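Local coordinates for protein N-acetylglucosamine 2-epimerase (Xylella fastidiosa, PDB 3GT5) that belongs to the N-acylglucosamine 2-epimerase family and probably acts as a sugar isomerase, interconverting epimers at carbon 2, at residues Leu216-Tyr221 and Arg241-Gln246; Val272-Phe277 and Glu329-Trp334; Ala287-Leu292 and Cys303-Tyr308. All coordinates share one frame; numbering follows the deposited sequence.

All three contacts lie in the second half of a barrel of paired helices, the (alpha/alpha)6 fold of this family. Contact 1 comes first along the chain, closing a long excursion without helix or strand between strand 220-221 and helix 247-263. Contact 2 then opens on helix 269-284 and ends on helix 329-346, bringing two helices together across 51 intervening residues. Inside that loop nests contact 3, where the turn after helix 269-284 meets strand 302-308 just ahead of helix 309-326. Contact 1 touches both others: L216 CD2 packs on L276 CD2 of contact 2, and W243 CZ3 on C303 SG of contact 3. Contacts 2 and 3 approach without touching.

Contact 1 (Leu216-Tyr221 and Arg241-Gln246); sequences LVWEHY and RPWGFQ
W218 drives the edge of its six-membered ring into the face of F245, CE3 sitting over the centre of the phenyl ring with the planes 82° apart. This T-shaped stack belongs to an aromatic cluster in the loops of the (alpha/alpha)6 barrel, where a long excursion folds back on its own start before helix 247-263. Farther round the same ring, CZ2 and CH2 point at the face of W243 in a second stack, W218 CH2 lying 3.8 Å from W243 CE2. With CG anti to the backbone N (chi1 -174°), W218 swings out from the loop ahead of strand 220-221 to reach both rings. Tryptophan suits the place because it is long enough to bridge two partners while its NE1 still donates to the carbonyl of D228. L216 CD1 lies over the opposite face of F245, with L216 CB 3.6 Å from F245 CE1, so the phenyl is held between an aliphatic chain and an aromatic edge. The main chain between W243 and F245 passes close to W218 CZ3, which is 3.7 Å from G244 C, and G244 has backbone angles that glycine readily takes.

Several polar atoms here are bonded, partly through water. Water 1 gives protons to V217 O and E219 OE2 and accepts from Q246 N, the residue that precedes the helix; E219 OE2 also bonds H249 ND1. Water 2 joins E219 N to G244 O and rests over one face of the W218 ring. H220 is fastened at both nitrogens, ND1 to Y169 OH and NE2 to the backbone, which fixes its ring rotation. H220 NE2 donates to P242 O at 2.8 Å with an angle of 157°, the nitrogen standing above the carbonyl plane.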
loop_
_atom_site.group_PDB
_atom_site.type_symbol
_atom_site.label_atom_id
_atom_site.label_comp_id
_atom_site.label_asym_id
_atom_site.label_seq_id
_atom_site.Cartn_x
_atom_site.Cartn_y
_atom_site.Cartn_z
ATOM N N LEU A 216 7.409 -14.957 10.630
ATOM C CA LEU A 216 6.491 -14.118 9.856
ATOM C C LEU A 216 6.237 -12.837 10.625
ATOM O O LEU A 216 6.505 -12.772 11.824
ATOM C CB LEU A 216 5.171 -14.831 9.573
ATOM C CG LEU A 216 5.233 -16.051 8.650
ATOM C CD1 LEU A 216 3.796 -16.571 8.474
ATOM C CD2 LEU A 216 5.843 -15.721 7.291
ATOM N N VAL A 217 5.751 -11.806 9.938
ATOM C CA VAL A 217 5.515 -10.507 10.538
ATOM C C VAL A 217 4.075 -10.413 11.066
ATOM O O VAL A 217 3.112 -10.402 10.300
ATOM C CB VAL A 217 5.794 -9.352 9.537
ATOM C CG1 VAL A 217 5.521 -7.983 10.158
ATOM C CG2 VAL A 217 7.238 -9.454 8.961
ATOM N N TRP A 218 3.944 -10.360 12.378
ATOM C CA TRP A 218 2.673 -10.107 13.045
ATOM C C TRP A 218 2.375 -8.607 13.021
ATOM O O TRP A 218 3.308 -7.787 12.919
ATOM C CB TRP A 218 2.777 -10.631 14.493
ATOM C CG TRP A 218 1.521 -10.579 15.269
ATOM C CD1 TRP A 218 1.211 -9.684 16.254
ATOM C CD2 TRP A 218 0.389 -11.470 15.169
ATOM N NE1 TRP A 218 -0.039 -9.942 16.754
ATOM C CE2 TRP A 218 -0.566 -11.029 16.119
ATOM C CE3 TRP A 218 0.089 -12.596 14.371
ATOM C CZ2 TRP A 218 -1.814 -11.652 16.283
ATOM C CZ3 TRP A 218 -1.144 -13.237 14.544
ATOM C CH2 TRP A 218 -2.070 -12.771 15.500
ATOM N N GLU A 219 1.106 -8.214 13.078
ATOM C CA GLU A 219 0.726 -6.820 12.896
ATOM C C GLU A 219 0.890 -5.948 14.123
ATOM O O GLU A 219 1.252 -4.773 14.004
ATOM C CB GLU A 219 -0.725 -6.691 12.467
ATOM C CG GLU A 219 -1.066 -7.329 11.139
ATOM C CD GLU A 219 -0.420 -6.655 9.954
ATOM O OE1 GLU A 219 -0.349 -5.403 9.902
ATOM O OE2 GLU A 219 0.067 -7.394 9.056
ATOM N N HIS A 220 0.589 -6.505 15.299
ATOM C CA HIS A 220 0.329 -5.700 16.508
ATOM C C HIS A 220 1.290 -5.964 17.656
ATOM O O HIS A 220 1.629 -7.086 17.933
ATOM C CB HIS A 220 -1.065 -6.003 17.015
ATOM C CG HIS A 220 -2.090 -5.964 15.947
ATOM N ND1 HIS A 220 -2.263 -4.857 15.146
ATOM C CD2 HIS A 220 -2.967 -6.896 15.511
ATOM C CE1 HIS A 220 -3.251 -5.089 14.293
ATOM N NE2 HIS A 220 -3.687 -6.321 14.487
ATOM N N TYR A 221 1.749 -4.893 18.286
ATOM C CA TYR A 221 2.734 -4.984 19.336
ATOM C C TYR A 221 2.422 -4.022 20.500
ATOM O O TYR A 221 1.645 -3.089 20.390
ATOM C CB TYR A 221 4.150 -4.677 18.803
ATOM C CG TYR A 221 4.542 -5.515 17.627
ATOM C CD1 TYR A 221 5.293 -6.686 17.772
ATOM C CD2 TYR A 221 4.126 -5.146 16.345
ATOM C CE1 TYR A 221 5.635 -7.478 16.642
ATOM C CE2 TYR A 221 4.455 -5.926 15.230
ATOM C CZ TYR A 221 5.207 -7.087 15.391
ATOM O OH TYR A 221 5.538 -7.880 14.294
ATOM N N ARG A 241 -6.163 -2.535 10.878
ATOM C CA ARG A 241 -5.582 -3.309 11.982
ATOM C C ARG A 241 -6.387 -4.606 12.185
ATOM O O ARG A 241 -6.940 -4.846 13.259
ATOM C CB ARG A 241 -5.588 -2.495 13.288
ATOM C CG ARG A 241 -4.640 -1.285 13.262
ATOM C CD ARG A 241 -4.627 -0.599 14.611
ATOM N NE ARG A 241 -3.990 0.716 14.522
ATOM C CZ ARG A 241 -3.895 1.583 15.527
ATOM N NH1 ARG A 241 -4.364 1.308 16.755
ATOM N NH2 ARG A 241 -3.279 2.745 15.307
ATOM N N PRO A 242 -6.400 -5.469 11.145
ATOM C CA PRO A 242 -7.135 -6.727 11.228
ATOM C C PRO A 242 -6.435 -7.700 12.170
ATOM O O PRO A 242 -5.261 -7.524 12.478
ATOM C CB PRO A 242 -7.083 -7.247 9.779
ATOM C CG PRO A 242 -5.853 -6.707 9.217
ATOM C CD PRO A 242 -5.669 -5.340 9.876
ATOM N N TRP A 243 -7.127 -8.731 12.617
ATOM C CA TRP A 243 -6.467 -9.744 13.444
ATOM C C TRP A 243 -5.914 -10.887 12.587
ATOM O O TRP A 243 -6.583 -11.348 11.653
ATOM C CB TRP A 243 -7.429 -10.333 14.492
ATOM C CG TRP A 243 -6.683 -11.268 15.450
ATOM C CD1 TRP A 243 -6.041 -10.901 16.607
ATOM C CD2 TRP A 243 -6.508 -12.691 15.341
ATOM N NE1 TRP A 243 -5.440 -11.989 17.190
ATOM C CE2 TRP A 243 -5.722 -13.103 16.448
ATOM C CE3 TRP A 243 -6.913 -13.663 14.398
ATOM C CZ2 TRP A 243 -5.370 -14.438 16.659
ATOM C CZ3 TRP A 243 -6.553 -14.997 14.608
ATOM C CH2 TRP A 243 -5.774 -15.372 15.707
ATOM N N GLY A 244 -4.737 -11.399 12.946
ATOM C CA GLY A 244 -4.167 -12.611 12.329
ATOM C C GLY A 244 -2.963 -12.261 11.472
ATOM O O GLY A 244 -2.728 -11.059 11.206
ATOM N N PHE A 245 -2.193 -13.276 11.051
ATOM C CA PHE A 245 -1.150 -13.050 10.067
ATOM C C PHE A 245 -1.793 -12.713 8.754
ATOM O O PHE A 245 -2.748 -13.368 8.338
ATOM C CB PHE A 245 -0.253 -14.278 9.884
ATOM C CG PHE A 245 0.712 -14.498 10.998
ATOM C CD1 PHE A 245 1.825 -13.683 11.122
ATOM C CD2 PHE A 245 0.552 -15.552 11.889
ATOM C CE1 PHE A 245 2.746 -13.888 12.094
ATOM C CE2 PHE A 245 1.498 -15.770 12.910
ATOM C CZ PHE A 245 2.583 -14.930 13.014
ATOM N N GLN A 246 -1.262 -11.679 8.100
ATOM C CA GLN A 246 -1.762 -11.202 6.818
ATOM C C GLN A 246 -0.773 -11.664 5.750
ATOM O O GLN A 246 0.301 -11.080 5.634
ATOM C CB GLN A 246 -1.795 -9.672 6.851
ATOM C CG GLN A 246 -2.908 -9.110 7.719
ATOM C CD GLN A 246 -4.126 -8.885 6.875
ATOM O OE1 GLN A 246 -4.034 -8.193 5.847
ATOM N NE2 GLN A 246 -5.281 -9.467 7.269
HETATM O O HOH W 1 0.580 -10.032 9.473
HETATM O O HOH W 2 -1.353 -9.854 13.266
#

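Contact 2 (Val272-Phe277 and Glu329-Trp334); sequences VARSLF and ERYWQW
R274 reaches from helix 269-284 to Y331 on helix 329-346, two helices of the (alpha/alpha)6 barrel whose local axes come no closer than 13.3 Å and are inclined at 44°. At that separation large side chains must span the interface. CB and CG of R274 lie beside the tyrosine oxygen, CG 3.5 Å from Y331 OH. CD continues past it, and the bend at chi3 (64°) turns the head back, so that R274 NE donates to Y331 OH at 2.9 Å in a bent bond, tilted from the guanidinium plane. Y331 CE2 lies over one face of the guanidinium, offset toward its rim. At the tip, NH2 gives a proton to water 3, which in turn donates to Y331 OH. R330 NH2 comes within 4.0 Å of R274 NH2; both guanidinium groups turn to the carboxylate of D328, R330 in a salt bridge, R274 in a long, weak ion pair. Y331 OH also bonds D278 OD1, so a tyrosine hydroxyl can serve polar groups at the edge of the contact while its ring remains buried.

Deeper in, F277 finishes the aromatic cluster: with CG opposite the backbone N (chi1 178°), the ring is carried toward the other helix. The edge of Y331 faces the F277 ring in an offset T-shaped stack. F277 in turn directs its own edge at W334, where F277 CE2 lies 4.0 Å from W334 CD1, over the face, toward the rim, of the five-membered ring.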
loop_
_atom_site.group_PDB
_atom_site.type_symbol
_atom_site.label_atom_id
_atom_site.label_comp_id
_atom_site.label_asym_id
_atom_site.label_seq_id
_atom_site.Cartn_x
_atom_site.Cartn_y
_atom_site.Cartn_z
ATOM N N VAL A 272 15.568 -13.423 3.144
ATOM C CA VAL A 272 14.424 -13.054 4.004
ATOM C C VAL A 272 13.140 -12.920 3.177
ATOM O O VAL A 272 12.088 -13.456 3.561
ATOM C CB VAL A 272 14.708 -11.809 4.853
ATOM C CG1 VAL A 272 13.440 -11.294 5.546
ATOM C CG2 VAL A 272 15.785 -12.076 5.891
ATOM N N ALA A 273 13.237 -12.237 2.028
ATOM C CA ALA A 273 12.111 -12.112 1.072
ATOM C C ALA A 273 11.542 -13.482 0.683
ATOM O O ALA A 273 10.328 -13.669 0.700
ATOM C CB ALA A 273 12.561 -11.359 -0.209
ATOM N N ARG A 274 12.431 -14.413 0.327
ATOM C CA ARG A 274 11.998 -15.781 -0.083
ATOM C C ARG A 274 11.294 -16.500 1.079
ATOM O O ARG A 274 10.260 -17.143 0.884
ATOM C CB ARG A 274 13.195 -16.604 -0.596
ATOM C CG ARG A 274 13.815 -16.035 -1.861
ATOM C CD ARG A 274 14.831 -16.981 -2.475
ATOM N NE ARG A 274 14.156 -18.204 -2.914
ATOM C CZ ARG A 274 14.640 -19.071 -3.808
ATOM N NH1 ARG A 274 15.823 -18.862 -4.372
ATOM N NH2 ARG A 274 13.927 -20.156 -4.118
ATOM N N SER A 275 11.817 -16.358 2.293
ATOM C CA SER A 275 11.212 -17.012 3.476
ATOM C C SER A 275 9.795 -16.474 3.726
ATOM O O SER A 275 8.867 -17.241 4.045
ATOM C CB SER A 275 12.097 -16.876 4.740
ATOM O OG SER A 275 12.030 -15.559 5.344
ATOM N N LEU A 276 9.620 -15.155 3.589
ATOM C CA LEU A 276 8.319 -14.554 3.833
ATOM C C LEU A 276 7.293 -14.986 2.773
ATOM O O LEU A 276 6.131 -15.356 3.086
ATOM C CB LEU A 276 8.421 -13.023 3.821
ATOM C CG LEU A 276 9.205 -12.450 5.026
ATOM C CD1 LEU A 276 9.402 -10.913 4.927
ATOM C CD2 LEU A 276 8.531 -12.815 6.388
ATOM N N PHE A 277 7.723 -14.898 1.522
ATOM C CA PHE A 277 6.821 -15.188 0.405
ATOM C C PHE A 277 6.418 -16.693 0.430
ATOM O O PHE A 277 5.221 -17.007 0.355
ATOM C CB PHE A 277 7.463 -14.832 -0.916
ATOM C CG PHE A 277 6.595 -15.147 -2.120
ATOM C CD1 PHE A 277 5.868 -14.152 -2.722
ATOM C CD2 PHE A 277 6.504 -16.431 -2.631
ATOM C CE1 PHE A 277 5.050 -14.388 -3.813
ATOM C CE2 PHE A 277 5.679 -16.685 -3.743
ATOM C CZ PHE A 277 4.962 -15.661 -4.325
ATOM N N GLU A 329 12.017 -20.431 -11.594
ATOM C CA GLU A 329 10.833 -20.380 -12.444
ATOM C C GLU A 329 9.552 -20.657 -11.655
ATOM O O GLU A 329 8.455 -20.302 -12.110
ATOM C CB GLU A 329 10.985 -21.388 -13.608
ATOM C CG GLU A 329 9.842 -21.408 -14.643
ATOM C CD GLU A 329 9.704 -20.122 -15.457
ATOM O OE1 GLU A 329 8.637 -19.953 -16.102
ATOM O OE2 GLU A 329 10.658 -19.293 -15.474
ATOM N N ARG A 330 9.675 -21.273 -10.477
ATOM C CA ARG A 330 8.508 -21.504 -9.645
ATOM C C ARG A 330 7.872 -20.152 -9.265
ATOM O O ARG A 330 6.659 -20.079 -9.070
ATOM C CB ARG A 330 8.850 -22.333 -8.389
ATOM C CG ARG A 330 9.151 -23.840 -8.710
ATOM C CD ARG A 330 9.723 -24.649 -7.514
ATOM N NE ARG A 330 10.908 -24.031 -6.907
ATOM C CZ ARG A 330 11.458 -24.412 -5.742
ATOM N NH1 ARG A 330 10.956 -25.429 -5.032
ATOM N NH2 ARG A 330 12.535 -23.777 -5.279
ATOM N N TYR A 331 8.688 -19.089 -9.165
ATOM C CA TYR A 331 8.140 -17.745 -8.894
ATOM C C TYR A 331 7.336 -17.181 -10.075
ATOM O O TYR A 331 6.345 -16.503 -9.868
ATOM C CB TYR A 331 9.206 -16.762 -8.412
ATOM C CG TYR A 331 9.734 -17.084 -7.040
ATOM C CD1 TYR A 331 8.890 -17.157 -5.940
ATOM C CD2 TYR A 331 11.106 -17.322 -6.840
ATOM C CE1 TYR A 331 9.383 -17.473 -4.683
ATOM C CE2 TYR A 331 11.611 -17.642 -5.565
ATOM C CZ TYR A 331 10.750 -17.719 -4.503
ATOM O OH TYR A 331 11.237 -18.034 -3.250
ATOM N N TRP A 332 7.723 -17.471 -11.310
ATOM C CA TRP A 332 6.890 -17.071 -12.438
ATOM C C TRP A 332 5.598 -17.882 -12.506
ATOM O O TRP A 332 4.570 -17.350 -12.931
ATOM C CB TRP A 332 7.642 -17.153 -13.774
ATOM C CG TRP A 332 8.588 -15.990 -14.048
ATOM C CD1 TRP A 332 9.928 -16.073 -14.335
ATOM C CD2 TRP A 332 8.247 -14.602 -14.150
ATOM N NE1 TRP A 332 10.440 -14.830 -14.568
ATOM C CE2 TRP A 332 9.430 -13.904 -14.478
ATOM C CE3 TRP A 332 7.060 -13.877 -13.985
ATOM C CZ2 TRP A 332 9.474 -12.516 -14.583
ATOM C CZ3 TRP A 332 7.089 -12.491 -14.153
ATOM C CH2 TRP A 332 8.298 -11.828 -14.435
ATOM N N GLN A 333 5.652 -19.163 -12.121
ATOM C CA GLN A 333 4.441 -19.968 -12.008
ATOM C C GLN A 333 3.486 -19.363 -10.978
ATOM O O GLN A 333 2.265 -19.330 -11.206
ATOM C CB GLN A 333 4.762 -21.437 -11.735
ATOM C CG GLN A 333 5.354 -22.048 -12.990
ATOM C CD GLN A 333 6.155 -23.289 -12.765
ATOM O OE1 GLN A 333 6.251 -23.821 -11.651
ATOM N NE2 GLN A 333 6.767 -23.770 -13.847
ATOM N N TRP A 334 4.026 -18.856 -9.871
ATOM C CA TRP A 334 3.157 -18.165 -8.891
ATOM C C TRP A 334 2.519 -16.920 -9.487
ATOM O O TRP A 334 1.336 -16.682 -9.339
ATOM C CB TRP A 334 3.900 -17.819 -7.605
ATOM C CG TRP A 334 3.827 -18.945 -6.617
ATOM C CD1 TRP A 334 4.839 -19.756 -6.222
ATOM C CD2 TRP A 334 2.666 -19.371 -5.896
ATOM N NE1 TRP A 334 4.384 -20.670 -5.313
ATOM C CE2 TRP A 334 3.059 -20.442 -5.070
ATOM C CE3 TRP A 334 1.343 -18.927 -5.841
ATOM C CZ2 TRP A 334 2.168 -21.101 -4.229
ATOM C CZ3 TRP A 334 0.462 -19.574 -5.015
ATOM C CH2 TRP A 334 0.883 -20.662 -4.216
HETATM O O HOH W 3 12.557 -20.782 -2.050
#

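Contact 3 (Ala287-Leu292 and Cys303-Tyr308); sequences AVRGGL and CDDDKY
The backbones come nearest at L292 and K307, whose CA atoms are 6.2 Å apart, and the two chains are joined there by water: L292 O and D306 O each accept from water 4, which itself accepts from Y308 N. K307 carries most of the direct contact. Its chain, bent at chi2 (-64°) and again at chi4, runs along the loop, with CD 3.6 Å from L292 O, and brings NZ to G290 O at 3.0 Å, nearly along the C=O axis. The same ammonium makes a salt bridge with D286 and a hydrogen bond to G360 O, so a lysine whose stem is buried still has its charge and its protons answered. G291, having no side chain, lets K307 CD pass close to its backbone, 4.1 Å from G291 C.

The loop 287-292 leads into a beta hairpin, of which 303-308 forms most of the second strand, placed between helices 269-284 and 309-326 of the (alpha/alpha)6 barrel. C303 and D304 both face G295 in a classic beta bulge, and D304 OD1 accepts from D306 N as an Asx turn, a role that suits a short acidic side chain. L292 points away from the strand, packing on V311 and S315 of helix 309-326 and L338 of helix 329-346.

Nearer the surface, R289 reaches D305 in a salt bridge. Its guanidinium is shared, NE pairing with D286 and NH1 with D361, while R289 NH2 meets D305 OD2 on the anti side of the carboxylate at 3.3 Å, with an angle of 164° at the hydrogen.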
loop_
_atom_site.group_PDB
_atom_site.type_symbol
_atom_site.label_atom_id
_atom_site.label_comp_id
_atom_site.label_asym_id
_atom_site.label_seq_id
_atom_site.Cartn_x
_atom_site.Cartn_y
_atom_site.Cartn_z
ATOM N N ALA A 287 -6.156 -23.949 -2.817
ATOM C CA ALA A 287 -5.860 -24.836 -3.946
ATOM C C ALA A 287 -7.157 -25.305 -4.607
ATOM O O ALA A 287 -7.133 -25.687 -5.765
ATOM C CB ALA A 287 -4.983 -26.032 -3.524
ATOM N N VAL A 288 -8.279 -25.219 -3.896
ATOM C CA VAL A 288 -9.573 -25.655 -4.426
ATOM C C VAL A 288 -10.265 -24.566 -5.272
ATOM O O VAL A 288 -10.564 -24.795 -6.441
ATOM C CB VAL A 288 -10.510 -26.136 -3.290
ATOM C CG1 VAL A 288 -11.897 -26.563 -3.848
ATOM C CG2 VAL A 288 -9.865 -27.273 -2.520
ATOM N N ARG A 289 -10.486 -23.394 -4.681
ATOM C CA ARG A 289 -11.248 -22.297 -5.303
ATOM C C ARG A 289 -10.366 -21.195 -5.935
ATOM O O ARG A 289 -10.869 -20.343 -6.662
ATOM C CB ARG A 289 -12.205 -21.724 -4.264
ATOM C CG ARG A 289 -13.121 -22.804 -3.648
ATOM C CD ARG A 289 -13.932 -22.350 -2.401
ATOM N NE ARG A 289 -13.070 -21.968 -1.274
ATOM C CZ ARG A 289 -13.497 -21.440 -0.124
ATOM N NH1 ARG A 289 -14.802 -21.261 0.106
ATOM N NH2 ARG A 289 -12.621 -21.098 0.816
ATOM N N GLY A 290 -9.056 -21.243 -5.691
ATOM C CA GLY A 290 -8.129 -20.205 -6.192
ATOM C C GLY A 290 -8.043 -19.016 -5.249
ATOM O O GLY A 290 -8.983 -18.714 -4.508
ATOM N N GLY A 291 -6.885 -18.338 -5.269
ATOM C CA GLY A 291 -6.756 -17.027 -4.604
ATOM C C GLY A 291 -6.110 -17.175 -3.231
ATOM O O GLY A 291 -6.207 -18.214 -2.611
ATOM N N LEU A 292 -5.462 -16.109 -2.768
ATOM C CA LEU A 292 -4.885 -16.098 -1.435
ATOM C C LEU A 292 -5.923 -15.592 -0.425
ATOM O O LEU A 292 -6.516 -14.498 -0.587
ATOM C CB LEU A 292 -3.661 -15.183 -1.404
ATOM C CG LEU A 292 -2.466 -15.580 -2.243
ATOM C CD1 LEU A 292 -1.477 -14.402 -2.266
ATOM C CD2 LEU A 292 -1.822 -16.814 -1.670
ATOM N N CYS A 303 -8.183 -17.886 9.285
ATOM C CA CYS A 303 -9.152 -17.228 10.145
ATOM C C CYS A 303 -10.060 -16.277 9.373
ATOM O O CYS A 303 -11.086 -15.841 9.891
ATOM C CB CYS A 303 -8.458 -16.507 11.304
ATOM S SG CYS A 303 -7.210 -15.318 10.770
ATOM N N ASP A 304 -9.692 -15.962 8.124
ATOM C CA ASP A 304 -10.527 -15.168 7.253
ATOM C C ASP A 304 -10.221 -15.642 5.834
ATOM O O ASP A 304 -9.106 -15.464 5.316
ATOM C CB ASP A 304 -10.275 -13.646 7.496
ATOM C CG ASP A 304 -11.250 -12.749 6.764
ATOM O OD1 ASP A 304 -11.870 -13.199 5.776
ATOM O OD2 ASP A 304 -11.398 -11.566 7.174
ATOM N N ASP A 305 -11.210 -16.294 5.226
ATOM C CA ASP A 305 -11.031 -16.820 3.900
ATOM C C ASP A 305 -11.528 -15.902 2.783
ATOM O O ASP A 305 -11.497 -16.348 1.648
ATOM C CB ASP A 305 -11.621 -18.218 3.752
ATOM C CG ASP A 305 -13.120 -18.249 3.805
ATOM O OD1 ASP A 305 -13.758 -17.318 4.326
ATOM O OD2 ASP A 305 -13.670 -19.257 3.299
ATOM N N ASP A 306 -11.957 -14.671 3.101
ATOM C CA ASP A 306 -12.250 -13.666 2.074
ATOM C C ASP A 306 -10.990 -13.446 1.196
ATOM O O ASP A 306 -9.838 -13.582 1.662
ATOM C CB ASP A 306 -12.729 -12.340 2.679
ATOM C CG ASP A 306 -14.157 -12.401 3.261
ATOM O OD1 ASP A 306 -14.918 -13.337 2.919
ATOM O OD2 ASP A 306 -14.463 -11.534 4.077
ATOM N N LYS A 307 -11.229 -13.086 -0.062
ATOM C CA LYS A 307 -10.196 -12.883 -1.040
ATOM C C LYS A 307 -10.202 -11.387 -1.391
ATOM O O LYS A 307 -11.156 -10.877 -1.986
ATOM C CB LYS A 307 -10.477 -13.710 -2.308
ATOM C CG LYS A 307 -10.789 -15.194 -2.074
ATOM C CD LYS A 307 -9.676 -15.990 -1.492
ATOM C CE LYS A 307 -10.191 -17.424 -1.062
ATOM N NZ LYS A 307 -10.756 -18.247 -2.183
ATOM N N TYR A 308 -9.125 -10.689 -1.026
ATOM C CA TYR A 308 -9.037 -9.265 -1.169
ATOM C C TYR A 308 -8.148 -8.934 -2.371
ATOM O O TYR A 308 -7.111 -9.536 -2.613
ATOM C CB TYR A 308 -8.404 -8.643 0.062
ATOM C CG TYR A 308 -9.342 -8.435 1.233
ATOM C CD1 TYR A 308 -9.674 -7.175 1.651
ATOM C CD2 TYR A 308 -9.847 -9.524 1.961
ATOM C CE1 TYR A 308 -10.513 -6.980 2.750
ATOM C CE2 TYR A 308 -10.683 -9.334 3.054
ATOM C CZ TYR A 308 -10.984 -8.072 3.456
ATOM O OH TYR A 308 -11.821 -7.876 4.538
HETATM O O HOH W 4 -7.383 -12.232 0.776
#